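Local coordinates for bifunctional protein FolD (PDB 6V6Y) that probably oxidises 5,10-methylenetetrahydrofolate to 5,10-methenyltetrahydrofolate with NADP+ and then hydrolyses that product to 10-formyltetrahydrofolate, as a homodimer, at residues A14-E17 against E18-A21; H120-N123 against V124-W128. One frame throughout, in Å; residues are numbered along the deposited sequence.

Interaction 1 of 2, residues A14-E17 against E18-A21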
ATOM      1  N   ALA A  14      -4.394  27.358  -7.340  1.00 48.63           N
ATOM      2  CA  ALA A  14      -5.669  27.043  -6.701  1.00 50.91           C
ATOM      3  C   ALA A  14      -5.463  26.457  -5.302  1.00 49.12           C
ATOM      4  O   ALA A  14      -6.246  26.745  -4.384  1.00 50.80           O
ATOM      5  CB  ALA A  14      -6.492  26.098  -7.577  1.00 40.52           C
ATOM      6  N   VAL A  15      -4.409  25.655  -5.102  1.00 48.43           N
ATOM      7  CA  VAL A  15      -4.129  25.150  -3.752  1.00 48.70           C
ATOM      8  C   VAL A  15      -3.724  26.292  -2.826  1.00 49.59           C
ATOM      9  O   VAL A  15      -4.155  26.355  -1.668  1.00 46.89           O
ATOM     10  CB  VAL A  15      -3.040  24.057  -3.765  1.00 46.97           C
ATOM     11  CG1 VAL A  15      -2.703  23.625  -2.304  1.00 41.58           C
ATOM     12  CG2 VAL A  15      -3.451  22.857  -4.610  1.00 44.74           C
ATOM     13  N   TYR A  16      -2.865  27.195  -3.314  1.00 50.79           N
ATOM     14  CA  TYR A  16      -2.365  28.289  -2.487  1.00 50.00           C
ATOM     15  C   TYR A  16      -3.483  29.245  -2.107  1.00 52.67           C
ATOM     16  O   TYR A  16      -3.510  29.757  -0.983  1.00 55.60           O
ATOM     17  CB  TYR A  16      -1.257  29.032  -3.226  1.00 49.47           C
ATOM     18  CG  TYR A  16       0.031  28.246  -3.339  1.00 51.34           C
ATOM     19  CD1 TYR A  16       0.470  27.422  -2.302  1.00 46.96           C
ATOM     20  CD2 TYR A  16       0.807  28.319  -4.490  1.00 50.25           C
ATOM     21  CE1 TYR A  16       1.651  26.700  -2.415  1.00 45.02           C
ATOM     22  CE2 TYR A  16       1.985  27.607  -4.607  1.00 50.01           C
ATOM     23  CZ  TYR A  16       2.401  26.805  -3.567  1.00 45.05           C
ATOM     24  OH  TYR A  16       3.576  26.112  -3.699  1.00 45.01           O
ATOM     25  N   GLU A  17      -4.403  29.505  -3.038  1.00 55.09           N
ATOM     26  CA  GLU A  17      -5.589  30.298  -2.739  1.00 53.57           C
ATOM     27  C   GLU A  17      -6.414  29.649  -1.632  1.00 56.89           C
ATOM     28  O   GLU A  17      -6.859  30.328  -0.696  1.00 56.69           O
ATOM     29  CB  GLU A  17      -6.415  30.468  -4.014  1.00 52.81           C
ATOM     30  CG  GLU A  17      -6.892  31.883  -4.330  1.00 65.10           C
ATOM     31  CD  GLU A  17      -5.845  32.961  -4.091  1.00 67.39           C
ATOM     32  OE1 GLU A  17      -4.738  32.869  -4.673  1.00 69.76           O
ATOM     33  OE2 GLU A  17      -6.144  33.903  -3.324  1.00 64.05           O
ATOM     34  N   GLU A  18      -6.615  28.325  -1.710  1.00 53.07           N
ATOM     35  CA  GLU A  18      -7.307  27.609  -0.635  1.00 51.93           C
ATOM     36  C   GLU A  18      -6.589  27.767   0.699  1.00 57.41           C
ATOM     37  O   GLU A  18      -7.233  27.920   1.749  1.00 56.84           O
ATOM     38  CB  GLU A  18      -7.448  26.124  -0.977  1.00 51.96           C
ATOM     39  CG  GLU A  18      -8.666  25.824  -1.848  1.00 57.32           C
ATOM     40  CD  GLU A  18      -8.587  24.507  -2.611  1.00 56.87           C
ATOM     41  OE1 GLU A  18      -9.123  24.454  -3.741  1.00 56.86           O
ATOM     42  OE2 GLU A  18      -8.003  23.531  -2.084  1.00 56.70           O
ATOM     43  N   ILE A  19      -5.253  27.723   0.685  1.00 55.29           N
ATOM     44  CA  ILE A  19      -4.497  27.812   1.933  1.00 57.77           C
ATOM     45  C   ILE A  19      -4.619  29.215   2.529  1.00 59.58           C
ATOM     46  O   ILE A  19      -4.919  29.373   3.717  1.00 61.44           O
ATOM     47  CB  ILE A  19      -3.027  27.410   1.703  1.00 54.60           C
ATOM     48  CG1 ILE A  19      -2.908  25.898   1.442  1.00 52.42           C
ATOM     49  CG2 ILE A  19      -2.150  27.837   2.898  1.00 53.59           C
ATOM     50  CD1 ILE A  19      -1.511  25.463   0.978  1.00 45.16           C
ATOM     51  N   ARG A  20      -4.398  30.252   1.711  1.00 57.67           N
ATOM     52  CA  ARG A  20      -4.487  31.618   2.225  1.00 63.18           C
ATOM     53  C   ARG A  20      -5.859  31.882   2.837  1.00 67.52           C
ATOM     54  O   ARG A  20      -5.964  32.486   3.912  1.00 68.79           O
ATOM     55  CB  ARG A  20      -4.179  32.628   1.113  1.00 60.82           C
ATOM     56  CG  ARG A  20      -2.787  32.479   0.523  1.00 61.47           C
ATOM     57  CD  ARG A  20      -2.454  33.580  -0.461  1.00 58.88           C
ATOM     58  NE  ARG A  20      -2.673  33.199  -1.857  1.00 59.54           N
ATOM     59  CZ  ARG A  20      -1.698  32.885  -2.712  1.00 62.90           C
ATOM     60  NH1 ARG A  20      -0.430  32.881  -2.312  1.00 61.72           N
ATOM     61  NH2 ARG A  20      -1.984  32.570  -3.970  1.00 58.60           N
ATOM     62  N   ALA A  21      -6.918  31.395   2.182  1.00 67.11           N
ATOM     63  CA  ALA A  21      -8.270  31.592   2.693  1.00 67.04           C
ATOM     64  C   ALA A  21      -8.434  30.969   4.065  1.00 69.49           C
ATOM     65  O   ALA A  21      -9.041  31.570   4.960  1.00 73.52           O
ATOM     66  CB  ALA A  21      -9.295  31.001   1.724  1.00 61.11           C
TER

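Interaction 2 of 2, residues H120-N123 against V124-W128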
ATOM      1  N   HIS A 120       6.067   8.095   7.397  1.00 45.47           N
ATOM      2  CA  HIS A 120       5.980   7.272   8.592  1.00 48.15           C
ATOM      3  C   HIS A 120       5.051   6.083   8.340  1.00 47.43           C
ATOM      4  O   HIS A 120       3.960   6.260   7.773  1.00 46.01           O
ATOM      5  CB  HIS A 120       5.481   8.096   9.776  1.00 47.45           C
ATOM      6  CG  HIS A 120       5.579   7.377  11.084  1.00 51.21           C
ATOM      7  ND1 HIS A 120       4.749   6.327  11.418  1.00 49.03           N
ATOM      8  CD2 HIS A 120       6.415   7.548  12.139  1.00 51.97           C
ATOM      9  CE1 HIS A 120       5.068   5.884  12.621  1.00 49.89           C
ATOM     10  NE2 HIS A 120       6.074   6.609  13.081  1.00 53.93           N
ATOM     11  N   PRO A 121       5.440   4.868   8.727  1.00 46.91           N
ATOM     12  CA  PRO A 121       4.614   3.699   8.373  1.00 45.65           C
ATOM     13  C   PRO A 121       3.172   3.813   8.844  1.00 44.27           C
ATOM     14  O   PRO A 121       2.290   3.208   8.222  1.00 45.62           O
ATOM     15  CB  PRO A 121       5.346   2.528   9.046  1.00 47.42           C
ATOM     16  CG  PRO A 121       6.211   3.174  10.127  1.00 47.20           C
ATOM     17  CD  PRO A 121       6.622   4.496   9.523  1.00 48.49           C
ATOM     18  N   LEU A 122       2.888   4.604   9.884  1.00 43.89           N
ATOM     19  CA  LEU A 122       1.494   4.820  10.279  1.00 45.11           C
ATOM     20  C   LEU A 122       0.741   5.628   9.227  1.00 44.86           C
ATOM     21  O   LEU A 122      -0.446   5.377   8.972  1.00 45.17           O
ATOM     22  CB  LEU A 122       1.414   5.511  11.651  1.00 48.94           C
ATOM     23  CG  LEU A 122       0.040   6.110  12.048  1.00 54.65           C
ATOM     24  CD1 LEU A 122      -1.078   5.066  12.042  1.00 54.15           C
ATOM     25  CD2 LEU A 122       0.060   6.832  13.411  1.00 56.48           C
ATOM     26  N   ASN A 123       1.403   6.603   8.602  1.00 38.90           N
ATOM     27  CA  ASN A 123       0.738   7.316   7.518  1.00 40.93           C
ATOM     28  C   ASN A 123       0.632   6.452   6.270  1.00 37.96           C
ATOM     29  O   ASN A 123      -0.388   6.490   5.569  1.00 38.73           O
ATOM     30  CB  ASN A 123       1.470   8.617   7.229  1.00 40.47           C
ATOM     31  CG  ASN A 123       1.221   9.651   8.311  1.00 45.82           C
ATOM     32  OD1 ASN A 123       0.077   9.836   8.750  1.00 43.35           O
ATOM     33  ND2 ASN A 123       2.282  10.317   8.760  1.00 43.72           N
ATOM     34  N   VAL A 124       1.671   5.671   5.969  1.00 37.43           N
ATOM     35  CA  VAL A 124       1.570   4.734   4.853  1.00 39.87           C
ATOM     36  C   VAL A 124       0.429   3.759   5.097  1.00 44.57           C
ATOM     37  O   VAL A 124      -0.383   3.484   4.199  1.00 41.96           O
ATOM     38  CB  VAL A 124       2.904   3.996   4.645  1.00 42.69           C
ATOM     39  CG1 VAL A 124       2.815   3.055   3.416  1.00 38.34           C
ATOM     40  CG2 VAL A 124       4.036   5.001   4.511  1.00 33.83           C
ATOM     41  N   GLY A 125       0.322   3.259   6.332  1.00 43.95           N
ATOM     42  CA  GLY A 125      -0.691   2.262   6.630  1.00 42.62           C
ATOM     43  C   GLY A 125      -2.092   2.837   6.606  1.00 45.00           C
ATOM     44  O   GLY A 125      -3.038   2.175   6.162  1.00 45.77           O
ATOM     45  N   ARG A 126      -2.246   4.084   7.061  1.00 44.56           N
ATOM     46  CA  ARG A 126      -3.547   4.735   6.945  1.00 41.96           C
ATOM     47  C   ARG A 126      -3.936   4.927   5.482  1.00 42.62           C
ATOM     48  O   ARG A 126      -5.114   4.802   5.124  1.00 42.81           O
ATOM     49  CB  ARG A 126      -3.534   6.067   7.691  1.00 46.96           C
ATOM     50  CG  ARG A 126      -3.695   5.920   9.213  1.00 48.34           C
ATOM     51  CD  ARG A 126      -5.127   5.530   9.591  1.00 50.77           C
ATOM     52  NE  ARG A 126      -5.285   5.364  11.036  1.00 55.00           N
ATOM     53  CZ  ARG A 126      -5.512   6.369  11.887  1.00 60.74           C
ATOM     54  NH1 ARG A 126      -5.613   7.615  11.432  1.00 58.39           N
ATOM     55  NH2 ARG A 126      -5.640   6.132  13.193  1.00 56.86           N
ATOM     56  N   LEU A 127      -2.963   5.236   4.623  1.00 42.30           N
ATOM     57  CA  LEU A 127      -3.261   5.483   3.214  1.00 46.68           C
ATOM     58  C   LEU A 127      -3.828   4.236   2.555  1.00 43.73           C
ATOM     59  O   LEU A 127      -4.873   4.282   1.893  1.00 45.57           O
ATOM     60  CB  LEU A 127      -1.992   5.924   2.481  1.00 42.05           C
ATOM     61  CG  LEU A 127      -2.074   6.517   1.078  1.00 43.78           C
ATOM     62  CD1 LEU A 127      -0.757   7.227   0.815  1.00 42.90           C
ATOM     63  CD2 LEU A 127      -2.330   5.477  -0.013  1.00 40.57           C
ATOM     64  N   TRP A 128      -3.125   3.116   2.705  1.00 42.77           N
ATOM     65  CA  TRP A 128      -3.542   1.873   2.079  1.00 43.91           C
ATOM     66  C   TRP A 128      -4.737   1.229   2.770  1.00 43.30           C
ATOM     67  O   TRP A 128      -5.446   0.453   2.132  1.00 47.35           O
ATOM     68  CB  TRP A 128      -2.359   0.907   2.017  1.00 41.90           C
ATOM     69  CG  TRP A 128      -1.479   1.225   0.804  1.00 44.22           C
ATOM     70  CD1 TRP A 128      -0.298   1.902   0.805  1.00 37.99           C
ATOM     71  CD2 TRP A 128      -1.758   0.908  -0.571  1.00 40.44           C
ATOM     72  NE1 TRP A 128       0.197   1.999  -0.477  1.00 41.34           N
ATOM     73  CE2 TRP A 128      -0.684   1.410  -1.343  1.00 41.61           C
ATOM     74  CE3 TRP A 128      -2.802   0.233  -1.221  1.00 42.30           C
ATOM     75  CZ2 TRP A 128      -0.622   1.261  -2.735  1.00 39.92           C
ATOM     76  CZ3 TRP A 128      -2.746   0.084  -2.607  1.00 41.04           C
ATOM     77  CH2 TRP A 128      -1.662   0.597  -3.348  1.00 41.63           C
TER

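Interaction 1 of 2, residues A14-E17 against E18-A21
Val-15 and Ile-19 pack against each other one turn apart, on the inner side of helix 8-24. CD1 of Ile-19 lies 3.9 Å from CG1 of Val-15. CD1 of Ile-19 also lies at the edge of the Tyr-16 ring, 4.3 Å from Tyr-16 CD1.

The charged contact is on the outer side. OE1 of Glu-17 lies 2.9 Å from NH2 of Arg-20, near the guanidinium plane and at its edge, in a salt bridge. The same NH2 also faces OE1 of Glu-13. NH2 comes too close to another atom of the model, so the geometry of both bonds is doubtful. The carboxylate of Glu-17 and the guanidinium are not coplanar: their planes are 48° apart.

The arginine chain bends at chi3 (-97°), which folds the guanidinium back over the preceding turn. One face then rests on CB of Tyr-16, 3.5 Å above the plane and toward the rim.

Backbone bonds are the i to i+4 set of an alpha helix. Arg-20 N to Tyr-16 O, 2.9 Å, is a nearly straight example.

The helix belongs to the catalytic domain. Tyr-16 and Ile-19 pack on Leu-57 of helix 41-57. On helix 257-276, Val-15 meets Met-264 and Ile-19 meets Met-266. Glu-18 reaches Arg-144 of helix 137-148 through a salt bridge.

Interaction 2 of 2, residues H120-N123 against V124-W128
Leu-122 and Arg-126 run alongside each other in the same direction, on successive turns of helix 121-129, a short helix with an N-cap histidine at its start. CD1 of Leu-122 meets CG of Arg-126 at 3.9 Å, so the contact uses the aliphatic part of the arginine. Leu-122 swings CG away from its own N (chi1 166°), and CD1 then comes near the following turn. CG of Arg-126 also lies 3.3 Å from the carbonyl O of Leu-122. The arginine bends at chi2. Its NE forms a salt bridge with Glu-108 of the second subunit, while NH1 bonds to Lys-132 O of its own chain.

Val-124 turns CG2 back toward the first turn, 3.5 Å from His-120 O. That oxygen accepts from Val-124 N at 3.0 Å.

Asn-123 is buried, and both ends of its amide are satisfied. ND2 bonds to Asp-115 and to Pro-112 O, and OD1 accepts from Leu-134 N, which ties the helix to the chain before and after it.

At the N-terminal end of the helix, the His-120 ring has CD of Pro-121 over one face, 3.2 Å above the plane and offset toward the rim. The ring edge receives the backbone of the first turn as a capping bond. Leu-122 N lies 3.0 Å from His-120 ND1, close to the ring plane, with an N-H...ND1 angle of 165°.

Overall arrangement
The two contacts lie in separate helices and do not touch. Their centres are 26 Å apart and their nearest atoms about 17 Å. Interaction 1 comes first along the chain, in helix 8-24 of the catalytic domain. Interaction 2 follows in helix 121-129, in the part of the sequence that belongs to the NAD(P)-binding family. Their settings differ. The second subunit touches residues of interaction 2 but none of interaction 1, whose side chains pack on helices of their own chain. Among these is helix 257-276, which comes from the far end of the sequence. One contact therefore belongs to packing within the subunit, and the other lies at the homodimer interface.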